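Side-chain contacts in putative D-arabinose 5-phosphate isomerase (Klebsiella pneumoniae subsp. pneumoniae, PDB 3K2V), which probably interconverts D-arabinose 5-phosphate and D-ribulose 5-phosphate and binds a CMP-Kdo nucleotide sugar through its pair of CBS domains: residues L54-K59 / G75-G80; K59-T64 / L138-M143; L118-S123 / T127-A132. All coordinates share one frame; numbering follows the deposited sequence.

Contact 1 of 3, residues L54-K59 / G75-G80; sequences LEITRK and GIFTDG. With CMK (cytidine 5'-monophosphate 3-deoxy-beta-D-gulo-oct-2-ulo-pyranosonic acid), chain C.
Ile-56, near the end of helix 49-59, points toward 75-80 and meets it at Phe-77 and Asp-79. Taken from the N-terminal end, that segment first touches the helix at Phe-77. Its CG lies anti to the backbone N (chi1 -168°), which presents the rim of the ring: CD2 is 4.1 Å from Ile-56 CD1, and this methyl sits near the ring plane, so it meets an edge. The same CD1 is 3.7 Å from Phe-77 O. At Thr-78 the CA-CB bond turns away from the helix; OG1 donates a 2.9 Å hydrogen bond to the phosphate oxygen O1A of CMK in chain C and also caps the helix that follows, while Asp-81 OD2 accepts from Thr-78 N. The carboxylate of Asp-79 slides past Ile-56 in the opposite direction, with OD1 3.5 Å from CG2. That oxygen has a stronger partner in Arg-83 NE of the second subunit, a salt bridge, and OD2 bonds O4 of another CMK. Last, Gly-80 CA lies 3.6 Å from O1A of the chain C CMK. No hydrogen bond links the two segments; what joins them is van der Waals contact made by the two methyls of Ile-56. The polar ends of Thr-78 and Asp-79 are engaged by ligand, helix end and second subunit, and an apolar neighbour on this buried carboxylate would be expected to favour its pairing with Arg-83 of the second subunit.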
loop_
_atom_site.group_PDB
_atom_site.type_symbol
_atom_site.label_atom_id
_atom_site.label_comp_id
_atom_site.label_asym_id
_atom_site.label_seq_id
_atom_site.Cartn_x
_atom_site.Cartn_y
_atom_site.Cartn_z
ATOM N N LEU A 54 -2.692 6.142 14.096
ATOM C CA LEU A 54 -2.640 7.583 13.996
ATOM C C LEU A 54 -1.300 8.023 13.380
ATOM O O LEU A 54 -1.254 8.933 12.524
ATOM C CB LEU A 54 -2.873 8.222 15.371
ATOM C CG LEU A 54 -2.832 9.754 15.384
ATOM C CD1 LEU A 54 -3.938 10.315 14.479
ATOM C CD2 LEU A 54 -2.921 10.300 16.823
ATOM N N GLU A 55 -0.217 7.368 13.784
ATOM C CA GLU A 55 1.114 7.720 13.292
ATOM C C GLU A 55 1.211 7.393 11.811
ATOM O O GLU A 55 1.738 8.214 11.041
ATOM C CB GLU A 55 2.203 7.004 14.091
ATOM C CG GLU A 55 3.668 7.280 13.643
ATOM C CD GLU A 55 4.210 8.667 14.021
ATOM O OE1 GLU A 55 3.464 9.466 14.633
ATOM O OE2 GLU A 55 5.405 8.958 13.702
ATOM N N ILE A 56 0.666 6.236 11.409
ATOM C CA ILE A 56 0.609 5.851 10.003
ATOM C C ILE A 56 -0.138 6.915 9.204
ATOM O O ILE A 56 0.351 7.363 8.150
ATOM C CB ILE A 56 -0.054 4.457 9.769
ATOM C CG1 ILE A 56 0.812 3.338 10.329
ATOM C CG2 ILE A 56 -0.334 4.238 8.247
ATOM C CD1 ILE A 56 0.140 1.906 10.262
ATOM N N THR A 57 -1.307 7.332 9.697
ATOM C CA THR A 57 -2.098 8.323 8.991
ATOM C C THR A 57 -1.351 9.649 8.859
ATOM O O THR A 57 -1.290 10.225 7.775
ATOM C CB THR A 57 -3.442 8.562 9.692
ATOM O OG1 THR A 57 -4.135 7.309 9.787
ATOM C CG2 THR A 57 -4.271 9.553 8.908
ATOM N N ARG A 58 -0.757 10.107 9.951
ATOM C CA ARG A 58 -0.101 11.390 9.929
ATOM C C ARG A 58 1.123 11.452 9.041
ATOM O O ARG A 58 1.341 12.466 8.406
ATOM C CB ARG A 58 0.213 11.864 11.333
ATOM C CG ARG A 58 -1.039 12.359 11.949
ATOM C CD ARG A 58 -0.955 12.440 13.413
ATOM N NE ARG A 58 -2.149 13.104 13.908
ATOM C CZ ARG A 58 -2.328 13.439 15.175
ATOM N NH1 ARG A 58 -1.358 13.176 16.054
ATOM N NH2 ARG A 58 -3.456 14.047 15.548
ATOM N N LYS A 59 1.896 10.375 8.952
ATOM C CA LYS A 59 3.147 10.450 8.184
ATOM C C LYS A 59 2.981 10.024 6.732
ATOM O O LYS A 59 3.891 10.225 5.910
ATOM C CB LYS A 59 4.279 9.697 8.889
ATOM C CG LYS A 59 4.525 10.116 10.352
ATOM C CD LYS A 59 4.715 11.610 10.563
ATOM C CE LYS A 59 4.948 11.996 12.037
ATOM N NZ LYS A 59 6.082 11.314 12.710
ATOM N N GLY A 75 10.362 -3.452 15.207
ATOM C CA GLY A 75 9.363 -4.012 14.329
ATOM C C GLY A 75 8.783 -2.979 13.397
ATOM O O GLY A 75 9.213 -1.803 13.388
ATOM N N ILE A 76 7.856 -3.422 12.558
ATOM C CA ILE A 76 7.103 -2.535 11.693
ATOM C C ILE A 76 5.657 -2.999 11.633
ATOM O O ILE A 76 5.340 -4.144 11.984
ATOM C CB ILE A 76 7.679 -2.454 10.239
ATOM C CG1 ILE A 76 7.365 -3.715 9.424
ATOM C CG2 ILE A 76 9.165 -2.160 10.253
ATOM C CD1 ILE A 76 8.401 -4.747 9.525
ATOM N N PHE A 77 4.792 -2.097 11.194
ATOM C CA PHE A 77 3.369 -2.397 10.994
ATOM C C PHE A 77 2.860 -1.604 9.813
ATOM O O PHE A 77 2.997 -0.374 9.781
ATOM C CB PHE A 77 2.614 -2.052 12.244
ATOM C CG PHE A 77 1.200 -2.576 12.271
ATOM C CD1 PHE A 77 0.954 -3.897 12.565
ATOM C CD2 PHE A 77 0.131 -1.734 12.050
ATOM C CE1 PHE A 77 -0.381 -4.401 12.619
ATOM C CE2 PHE A 77 -1.190 -2.207 12.113
ATOM C CZ PHE A 77 -1.436 -3.531 12.401
ATOM N N THR A 78 2.285 -2.310 8.844
ATOM C CA THR A 78 1.745 -1.708 7.629
ATOM C C THR A 78 0.213 -1.792 7.591
ATOM O O THR A 78 -0.400 -2.534 8.371
ATOM C CB THR A 78 2.264 -2.449 6.373
ATOM O OG1 THR A 78 1.696 -3.765 6.323
ATOM C CG2 THR A 78 3.800 -2.544 6.354
ATOM N N ASP A 79 -0.407 -1.064 6.656
ATOM C CA ASP A 79 -1.851 -1.187 6.434
ATOM C C ASP A 79 -2.240 -2.627 6.072
ATOM O O ASP A 79 -3.267 -3.128 6.505
ATOM C CB ASP A 79 -2.319 -0.221 5.343
ATOM C CG ASP A 79 -2.281 1.249 5.788
ATOM O OD1 ASP A 79 -2.239 1.519 7.017
ATOM O OD2 ASP A 79 -2.287 2.143 4.907
ATOM N N GLY A 80 -1.399 -3.309 5.296
ATOM C CA GLY A 80 -1.628 -4.723 5.011
ATOM C C GLY A 80 -1.654 -5.598 6.275
ATOM O O GLY A 80 -2.444 -6.536 6.371
HETATM N N1C CMK C . 7.419 -5.425 5.717
HETATM C C2C CMK C . 8.707 -5.541 6.264
HETATM N N3C CMK C . 9.602 -4.496 6.033
HETATM C C4C CMK C . 9.301 -3.392 5.250
HETATM C C5C CMK C . 8.014 -3.276 4.699
HETATM C C6C CMK C . 7.083 -4.304 4.934
HETATM O O2C CMK C . 9.048 -6.504 6.969
HETATM N N4C CMK C . 10.268 -2.460 5.099
HETATM C "C1'" CMK C . 6.437 -6.540 5.974
HETATM C "C2'" CMK C . 5.067 -6.021 6.430
HETATM O "O2'" CMK C . 5.094 -5.867 7.856
HETATM C "C3'" CMK C . 4.142 -7.150 5.976
HETATM C "C4'" CMK C . 4.841 -7.699 4.715
HETATM O "O4'" CMK C . 6.239 -7.183 4.721
HETATM O "O3'" CMK C . 4.096 -8.158 6.971
HETATM C "C5'" CMK C . 4.252 -7.163 3.419
HETATM O "O5'" CMK C . 4.170 -5.713 3.418
HETATM P PA CMK C . 2.733 -5.057 2.945
HETATM O O1A CMK C . 1.701 -5.392 3.966
HETATM O O2A CMK C . 2.882 -3.579 2.770
HETATM O O6 CMK C . 1.486 -6.128 -0.596
HETATM C C2 CMK C . 1.190 -5.975 0.814
HETATM O O2 CMK C . 2.460 -5.789 1.508
HETATM C C3 CMK C . 0.249 -4.767 0.973
HETATM C C4 CMK C . -0.934 -4.774 -0.019
HETATM O O4 CMK C . -1.696 -3.537 0.107
HETATM C C5 CMK C . -0.479 -4.986 -1.447
HETATM C C6 CMK C . 0.330 -6.277 -1.464
HETATM C C7 CMK C . 0.905 -6.593 -2.837
HETATM C C1 CMK C . 0.626 -7.269 1.429
HETATM O O1X CMK C . 1.431 -8.224 1.501
HETATM O O1Y CMK C . -0.547 -7.288 1.857
HETATM O O5 CMK C . 0.328 -3.881 -1.919
HETATM C C8 CMK C . 1.560 -7.983 -2.853
HETATM O O8 CMK C . 2.288 -8.108 -4.072
HETATM O O7 CMK C . -0.137 -6.577 -3.792
#

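Contact 2 of 3, residues K59-T64 / L138-M143; sequences KNLGMT and LGVVHM. With CMK (cytidine 5'-monophosphate 3-deoxy-beta-D-gulo-oct-2-ulo-pyranosonic acid), chain G.
Leu-61 straddles the strand end at His-142, each of its methyls serving a different partner. With CG anti to its own carbonyl carbon (chi1 -60°) and the chain extended beyond, CD2 runs past His-142 in the opposite direction to within 4.1 Å of CB, whereas CD1 is 4.1 Å from Val-140 CG1. The leucine and valine side chains meet at a slant. Met-63, a selenomethionine, approaches that same valine methyl, SE to CG1 4.3 Å; because Met-63 and Val-140 were each modelled in two conformers, the details at this end are less certain.

The imidazole of His-142 is swung out anti to the backbone N (chi1 -164°), and this places its CD2 edge 3.3 Å from Leu-61 O. The oxygen lies in the ring plane and faces a carbon, so the approach is a close polar contact without a conventional hydrogen bond. Two features outside the segments fix the ring: ND1 is hydrogen-bonded to His-144 N, capping the helix that starts here, and the His-144 ring meets it with planes about 10° apart.

Around this packing residues 60-62 line the Kdo end of CMK in chain G. Asn-60, in a positive-phi conformation just past helix 49-59, accepts a 2.6 Å hydrogen bond at OD1 from O7 of CMK. Gly-62, also at positive phi, brings CA to 3.0 Å from O4 of CMK, and His-142 NE2 stands 3.5 Å from O5 of CMK, obliquely to the ring. The second subunit holds most of the rest of the ligand, so the Kdo end sits where this chain's inter-domain cleft opens on the dimer interface. A loop of one CBS domain thus meets a strand end of the other, the arrangement expected of a CBS pair, or Bateman module.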
loop_
_atom_site.group_PDB
_atom_site.type_symbol
_atom_site.label_atom_id
_atom_site.label_comp_id
_atom_site.label_asym_id
_atom_site.label_seq_id
_atom_site.Cartn_x
_atom_site.Cartn_y
_atom_site.Cartn_z
ATOM N N LYS A 59 1.896 10.375 8.952
ATOM C CA LYS A 59 3.147 10.450 8.184
ATOM C C LYS A 59 2.981 10.024 6.732
ATOM O O LYS A 59 3.891 10.225 5.910
ATOM C CB LYS A 59 4.279 9.697 8.889
ATOM C CG LYS A 59 4.525 10.116 10.352
ATOM C CD LYS A 59 4.715 11.610 10.563
ATOM C CE LYS A 59 4.948 11.996 12.037
ATOM N NZ LYS A 59 6.082 11.314 12.710
ATOM N N ASN A 60 1.815 9.460 6.424
ATOM C CA ASN A 60 1.351 9.286 5.074
ATOM C C ASN A 60 2.169 8.307 4.192
ATOM O O ASN A 60 2.191 8.424 2.954
ATOM C CB ASN A 60 1.259 10.676 4.412
ATOM C CG ASN A 60 0.368 10.677 3.225
ATOM O OD1 ASN A 60 -0.696 10.051 3.228
ATOM N ND2 ASN A 60 0.807 11.350 2.165
ATOM N N LEU A 61 2.808 7.335 4.824
ATOM C CA LEU A 61 3.604 6.334 4.130
ATOM C C LEU A 61 3.007 4.920 4.188
ATOM O O LEU A 61 3.647 3.959 3.740
ATOM C CB LEU A 61 4.994 6.297 4.767
ATOM C CG LEU A 61 5.772 7.601 4.710
ATOM C CD1 LEU A 61 7.049 7.445 5.469
ATOM C CD2 LEU A 61 6.054 8.000 3.272
ATOM N N GLY A 62 1.831 4.763 4.791
ATOM C CA GLY A 62 1.182 3.459 4.852
ATOM C C GLY A 62 1.787 2.473 5.848
ATOM O O GLY A 62 1.414 1.298 5.875
HETATM N N MSE A 63 2.694 2.951 6.681
HETATM C CA MSE A 63 3.372 2.105 7.635
HETATM C C MSE A 63 3.979 2.921 8.748
HETATM O O MSE A 63 4.103 4.142 8.641
HETATM C CB MSE A 63 4.492 1.281 6.957
HETATM C CG MSE A 63 5.553 2.111 6.243
HETATM SE SE MSE A 63 7.371 1.508 6.696
HETATM C CE MSE A 63 7.381 2.075 8.527
ATOM N N THR A 64 4.333 2.236 9.820
ATOM C CA THR A 64 5.110 2.788 10.893
ATOM C C THR A 64 6.139 1.780 11.371
ATOM O O THR A 64 5.903 0.574 11.345
ATOM C CB THR A 64 4.227 3.257 12.084
ATOM O OG1 THR A 64 5.035 3.954 13.049
ATOM C CG2 THR A 64 3.470 2.074 12.759
ATOM N N LEU A 138 17.457 5.283 10.305
ATOM C CA LEU A 138 17.870 6.612 9.830
ATOM C C LEU A 138 16.801 7.310 9.005
ATOM O O LEU A 138 16.791 8.533 8.876
ATOM C CB LEU A 138 19.112 6.451 8.930
ATOM C CG LEU A 138 20.343 5.804 9.566
ATOM C CD1 LEU A 138 21.524 5.764 8.567
ATOM C CD2 LEU A 138 20.727 6.556 10.850
ATOM N N GLY A 139 15.923 6.524 8.400
ATOM C CA GLY A 139 14.942 7.084 7.505
ATOM C C GLY A 139 14.090 6.003 6.867
ATOM O O GLY A 139 14.238 4.826 7.173
ATOM N N VAL A 140 13.189 6.433 5.986
ATOM C CA VAL A 140 12.283 5.534 5.282
ATOM C C VAL A 140 12.121 6.060 3.869
ATOM O O VAL A 140 12.087 7.275 3.652
ATOM C CB VAL A 140 10.917 5.453 5.982
ATOM C CG1 VAL A 140 9.973 4.551 5.231
ATOM C CG2 VAL A 140 11.065 4.951 7.419
ATOM N N VAL A 141 12.059 5.140 2.915
ATOM C CA VAL A 141 11.813 5.472 1.521
ATOM C C VAL A 141 10.580 4.719 1.059
ATOM O O VAL A 141 10.483 3.521 1.284
ATOM C CB VAL A 141 12.961 5.041 0.589
ATOM C CG1 VAL A 141 12.695 5.567 -0.836
ATOM C CG2 VAL A 141 14.289 5.522 1.101
ATOM N N HIS A 142 9.673 5.425 0.386
ATOM C CA HIS A 142 8.470 4.833 -0.191
ATOM C C HIS A 142 8.662 4.750 -1.695
ATOM O O HIS A 142 9.375 5.572 -2.301
ATOM C CB HIS A 142 7.262 5.721 0.113
ATOM C CG HIS A 142 5.937 5.041 -0.096
ATOM N ND1 HIS A 142 5.355 4.912 -1.340
ATOM C CD2 HIS A 142 5.083 4.465 0.779
ATOM C CE1 HIS A 142 4.200 4.274 -1.225
ATOM N NE2 HIS A 142 4.008 3.990 0.052
HETATM N N MSE A 143 8.015 3.761 -2.305
HETATM C CA MSE A 143 8.033 3.639 -3.763
HETATM C C MSE A 143 7.673 4.970 -4.431
HETATM O O MSE A 143 8.305 5.324 -5.428
HETATM C CB MSE A 143 7.123 2.492 -4.242
HETATM C CG MSE A 143 7.416 1.989 -5.672
HETATM SE SE MSE A 143 6.519 0.254 -6.020
HETATM C CE MSE A 143 7.746 -0.920 -5.060
HETATM N N1C CMK G . -8.556 4.890 -4.372
HETATM C C2C CMK G . -9.380 5.145 -5.518
HETATM N N3C CMK G . -9.115 4.464 -6.697
HETATM C C4C CMK G . -8.061 3.546 -6.786
HETATM C C5C CMK G . -7.254 3.299 -5.685
HETATM C C6C CMK G . -7.499 3.979 -4.483
HETATM O O2C CMK G . -10.323 5.935 -5.473
HETATM N N4C CMK G . -7.858 2.918 -7.944
HETATM C "C1'" CMK G . -8.826 5.620 -3.086
HETATM C "C2'" CMK G . -8.888 4.709 -1.836
HETATM O "O2'" CMK G . -10.197 4.119 -1.657
HETATM C "C3'" CMK G . -8.539 5.686 -0.713
HETATM C "C4'" CMK G . -7.691 6.792 -1.396
HETATM O "O4'" CMK G . -7.769 6.584 -2.835
HETATM O "O3'" CMK G . -9.753 6.230 -0.178
HETATM C "C5'" CMK G . -6.166 6.548 -1.156
HETATM O "O5'" CMK G . -5.797 5.152 -1.521
HETATM P PA CMK G . -4.799 4.348 -0.516
HETATM O O1A CMK G . -5.743 4.085 0.693
HETATM O O2A CMK G . -4.264 3.124 -1.145
HETATM O O6 CMK G . -1.541 6.302 0.472
HETATM C C2 CMK G . -2.692 5.521 0.948
HETATM O O2 CMK G . -3.646 5.465 -0.163
HETATM C C3 CMK G . -2.231 4.115 1.320
HETATM C C4 CMK G . -1.051 4.166 2.285
HETATM O O4 CMK G . -0.637 2.815 2.547
HETATM C C5 CMK G . 0.096 4.996 1.716
HETATM C C6 CMK G . -0.456 6.406 1.442
HETATM C C7 CMK G . 0.487 7.565 1.025
HETATM C C1 CMK G . -3.406 6.127 2.185
HETATM O O1X CMK G . -4.639 5.939 2.233
HETATM O O1Y CMK G . -2.736 6.692 3.088
HETATM O O5 CMK G . 0.551 4.410 0.501
HETATM C C8 CMK G . 1.152 7.397 -0.333
HETATM O O8 CMK G . 1.339 8.703 -0.928
HETATM O O7 CMK G . -0.262 8.790 0.970
#

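Contact 3 of 3, residues L118-S123 / T127-A132; sequences LNLMQS and TCVLVA. With CMK (cytidine 5'-monophosphate 3-deoxy-beta-D-gulo-oct-2-ulo-pyranosonic acid), chain C.
Met-121, a selenomethionine, reaches from helix 114-124 toward Thr-127 and Val-129. Its CB points at the strand segment, and CG, anti to the carbonyl carbon, carries the chain onward; neither atom comes within 4.2 Å of 127-132, so they serve as the spacer. SE makes the first contact. It lies over the face of the peptide group joining Thr-127 and Cys-128, 3.6 Å from Thr-127 C and 3.8 Å from Cys-128 N. A bend at the last torsion (chi3 -99°) then turns CE off this peptide to end 4.0 Å from Val-129 CG1, the two side chains crossing at about a right angle.

Val-129 divides its methyls between two helix residues. CG1 receives Met-121, while CG2, anti to the backbone N, is 4.2 Å from Leu-120 CD2. This spread suits the layout of the elements: the short axes approach to 9.0 Å with 128° between their N-to-C directions, and the CA atoms lie closest, at 6.1 Å, between Met-121 and Thr-127. Helix 114-124 is the connection of a beta-alpha-beta unit whose strands are 107-108 and 128-133. Met-143 and Leu-146 of the final helix also pack on Met-121, and Ile-108 lies against both Leu-120 and Val-129.

Beside this apolar layer, Cys-128 O accepts a 3.0 Å hydrogen bond from N4C, the cytosine amino group of CMK in chain C, with a moderately straight N-H...O angle of 149°. No hydrogen bond joins helix to strand here. The chemistry implies a division of labour: apolar and selenium contacts seat the strand on the helix, and a main-chain carbonyl recognises the amino group of the base.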
loop_
_atom_site.group_PDB
_atom_site.type_symbol
_atom_site.label_atom_id
_atom_site.label_comp_id
_atom_site.label_asym_id
_atom_site.label_seq_id
_atom_site.Cartn_x
_atom_site.Cartn_y
_atom_site.Cartn_z
ATOM N N LEU A 118 14.384 -0.112 -5.349
ATOM C CA LEU A 118 13.194 -0.476 -6.130
ATOM C C LEU A 118 13.158 -1.978 -6.385
ATOM O O LEU A 118 12.107 -2.620 -6.239
ATOM C CB LEU A 118 13.196 0.295 -7.446
ATOM C CG LEU A 118 12.077 0.004 -8.450
ATOM C CD1 LEU A 118 10.735 0.410 -7.856
ATOM C CD2 LEU A 118 12.398 0.749 -9.738
ATOM N N ASN A 119 14.305 -2.526 -6.783
ATOM C CA ASN A 119 14.413 -3.953 -7.074
ATOM C C ASN A 119 14.074 -4.787 -5.848
ATOM O O ASN A 119 13.359 -5.780 -5.964
ATOM C CB ASN A 119 15.811 -4.323 -7.611
ATOM C CG ASN A 119 16.005 -3.938 -9.080
ATOM O OD1 ASN A 119 15.049 -3.758 -9.811
ATOM N ND2 ASN A 119 17.262 -3.811 -9.505
ATOM N N LEU A 120 14.554 -4.361 -4.677
ATOM C CA LEU A 120 14.254 -5.049 -3.420
ATOM C C LEU A 120 12.773 -4.984 -3.124
ATOM O O LEU A 120 12.158 -5.995 -2.731
ATOM C CB LEU A 120 15.050 -4.445 -2.247
ATOM C CG LEU A 120 14.781 -5.081 -0.876
ATOM C CD1 LEU A 120 15.229 -6.561 -0.865
ATOM C CD2 LEU A 120 15.468 -4.319 0.242
HETATM N N MSE A 121 12.182 -3.812 -3.317
HETATM C CA MSE A 121 10.755 -3.643 -3.027
HETATM C C MSE A 121 9.903 -4.522 -3.952
HETATM O O MSE A 121 8.941 -5.160 -3.509
HETATM C CB MSE A 121 10.342 -2.165 -3.104
HETATM C CG MSE A 121 10.825 -1.348 -1.901
HETATM SE SE MSE A 121 10.097 0.505 -1.809
HETATM C CE MSE A 121 11.595 1.496 -2.540
ATOM N N GLN A 122 10.288 -4.567 -5.228
ATOM C CA GLN A 122 9.628 -5.422 -6.216
ATOM C C GLN A 122 9.739 -6.873 -5.834
ATOM O O GLN A 122 8.751 -7.584 -5.873
ATOM C CB GLN A 122 10.261 -5.266 -7.605
ATOM C CG GLN A 122 9.884 -4.000 -8.301
ATOM C CD GLN A 122 8.440 -3.995 -8.700
ATOM O OE1 GLN A 122 7.607 -3.372 -8.029
ATOM N NE2 GLN A 122 8.111 -4.723 -9.767
ATOM N N SER A 123 10.943 -7.315 -5.485
ATOM C CA SER A 123 11.156 -8.725 -5.183
ATOM C C SER A 123 10.497 -9.151 -3.877
ATOM O O SER A 123 10.113 -10.313 -3.738
ATOM C CB SER A 123 12.632 -9.096 -5.210
ATOM O OG SER A 123 13.305 -8.653 -4.061
ATOM N N THR A 127 5.975 -1.681 -0.451
ATOM C CA THR A 127 6.036 -0.362 -1.055
ATOM C C THR A 127 6.823 0.677 -0.228
ATOM O O THR A 127 6.876 1.843 -0.588
ATOM C CB THR A 127 4.662 0.156 -1.361
ATOM O OG1 THR A 127 3.882 0.136 -0.165
ATOM C CG2 THR A 127 3.980 -0.747 -2.457
ATOM N N CYS A 128 7.439 0.255 0.863
ATOM C CA CYS A 128 8.195 1.196 1.717
ATOM C C CYS A 128 9.278 0.415 2.461
ATOM O O CYS A 128 8.975 -0.634 3.041
ATOM C CB CYS A 128 7.230 1.928 2.692
ATOM S SG CYS A 128 7.886 3.455 3.499
ATOM N N VAL A 129 10.531 0.916 2.449
ATOM C CA VAL A 129 11.681 0.209 3.004
ATOM C C VAL A 129 12.368 1.092 4.062
ATOM O O VAL A 129 12.418 2.328 3.935
ATOM C CB VAL A 129 12.648 -0.242 1.868
ATOM C CG1 VAL A 129 13.215 0.962 1.131
ATOM C CG2 VAL A 129 13.801 -1.103 2.383
ATOM N N LEU A 130 12.839 0.453 5.129
ATOM C CA LEU A 130 13.528 1.177 6.189
ATOM C C LEU A 130 14.956 1.427 5.725
ATOM O O LEU A 130 15.547 0.588 5.024
ATOM C CB LEU A 130 13.557 0.357 7.476
ATOM C CG LEU A 130 12.188 -0.104 7.998
ATOM C CD1 LEU A 130 12.422 -1.024 9.182
ATOM C CD2 LEU A 130 11.338 1.103 8.368
ATOM N N VAL A 131 15.506 2.568 6.102
ATOM C CA VAL A 131 16.921 2.860 5.821
ATOM C C VAL A 131 17.610 2.851 7.170
ATOM O O VAL A 131 17.193 3.571 8.084
ATOM C CB VAL A 131 17.126 4.172 5.080
ATOM C CG1 VAL A 131 18.624 4.355 4.748
ATOM C CG2 VAL A 131 16.286 4.207 3.781
ATOM N N ALA A 132 18.611 2.002 7.311
ATOM C CA ALA A 132 19.211 1.742 8.607
ATOM C C ALA A 132 20.703 1.556 8.541
ATOM O O ALA A 132 21.254 1.123 7.518
ATOM C CB ALA A 132 18.593 0.477 9.252
HETATM N N1C CMK C . 7.419 -5.425 5.717
HETATM C C2C CMK C . 8.707 -5.541 6.264
HETATM N N3C CMK C . 9.602 -4.496 6.033
HETATM C C4C CMK C . 9.301 -3.392 5.250
HETATM C C5C CMK C . 8.014 -3.276 4.699
HETATM C C6C CMK C . 7.083 -4.304 4.934
HETATM O O2C CMK C . 9.048 -6.504 6.969
HETATM N N4C CMK C . 10.268 -2.460 5.099
HETATM C "C1'" CMK C . 6.437 -6.540 5.974
HETATM C "C2'" CMK C . 5.067 -6.021 6.430
HETATM O "O2'" CMK C . 5.094 -5.867 7.856
HETATM C "C3'" CMK C . 4.142 -7.150 5.976
HETATM C "C4'" CMK C . 4.841 -7.699 4.715
HETATM O "O4'" CMK C . 6.239 -7.183 4.721
HETATM O "O3'" CMK C . 4.096 -8.158 6.971
HETATM C "C5'" CMK C . 4.252 -7.163 3.419
HETATM O "O5'" CMK C . 4.170 -5.713 3.418
HETATM P PA CMK C . 2.733 -5.057 2.945
HETATM O O1A CMK C . 1.701 -5.392 3.966
HETATM O O2A CMK C . 2.882 -3.579 2.770
HETATM O O6 CMK C . 1.486 -6.128 -0.596
HETATM C C2 CMK C . 1.190 -5.975 0.814
HETATM O O2 CMK C . 2.460 -5.789 1.508
HETATM C C3 CMK C . 0.249 -4.767 0.973
HETATM C C4 CMK C . -0.934 -4.774 -0.019
HETATM O O4 CMK C . -1.696 -3.537 0.107
HETATM C C5 CMK C . -0.479 -4.986 -1.447
HETATM C C6 CMK C . 0.330 -6.277 -1.464
HETATM C C7 CMK C . 0.905 -6.593 -2.837
HETATM C C1 CMK C . 0.626 -7.269 1.429
HETATM O O1X CMK C . 1.431 -8.224 1.501
HETATM O O1Y CMK C . -0.547 -7.288 1.857
HETATM O O5 CMK C . 0.328 -3.881 -1.919
HETATM C C8 CMK C . 1.560 -7.983 -2.853
HETATM O O8 CMK C . 2.288 -8.108 -4.072
HETATM O O7 CMK C . -0.137 -6.577 -3.792
#

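Overall arrangement
Contacts 1 and 2 share Lys-59 and lie about 8 Å apart between centres; both reach the mixed sheet in which strands 63-67 and 73-78 are neighbours. Contact 3 lies on strand 128-133 of the other sheet, about 10 Å from contact 2 and 16 Å from contact 1; segment 138-143 of contact 2 is on the neighbouring strand 136-142, so contact 2 bridges the two CBS domains, whereas contacts 1 and 3 stay within one. Along the chain the segments of contacts 1 and 2 alternate, and contact 3, after contact 1, falls between the halves of contact 2. Contacts 1 and 3 touch the same CMK, which thus draws on both domains, with the second subunit completing its site.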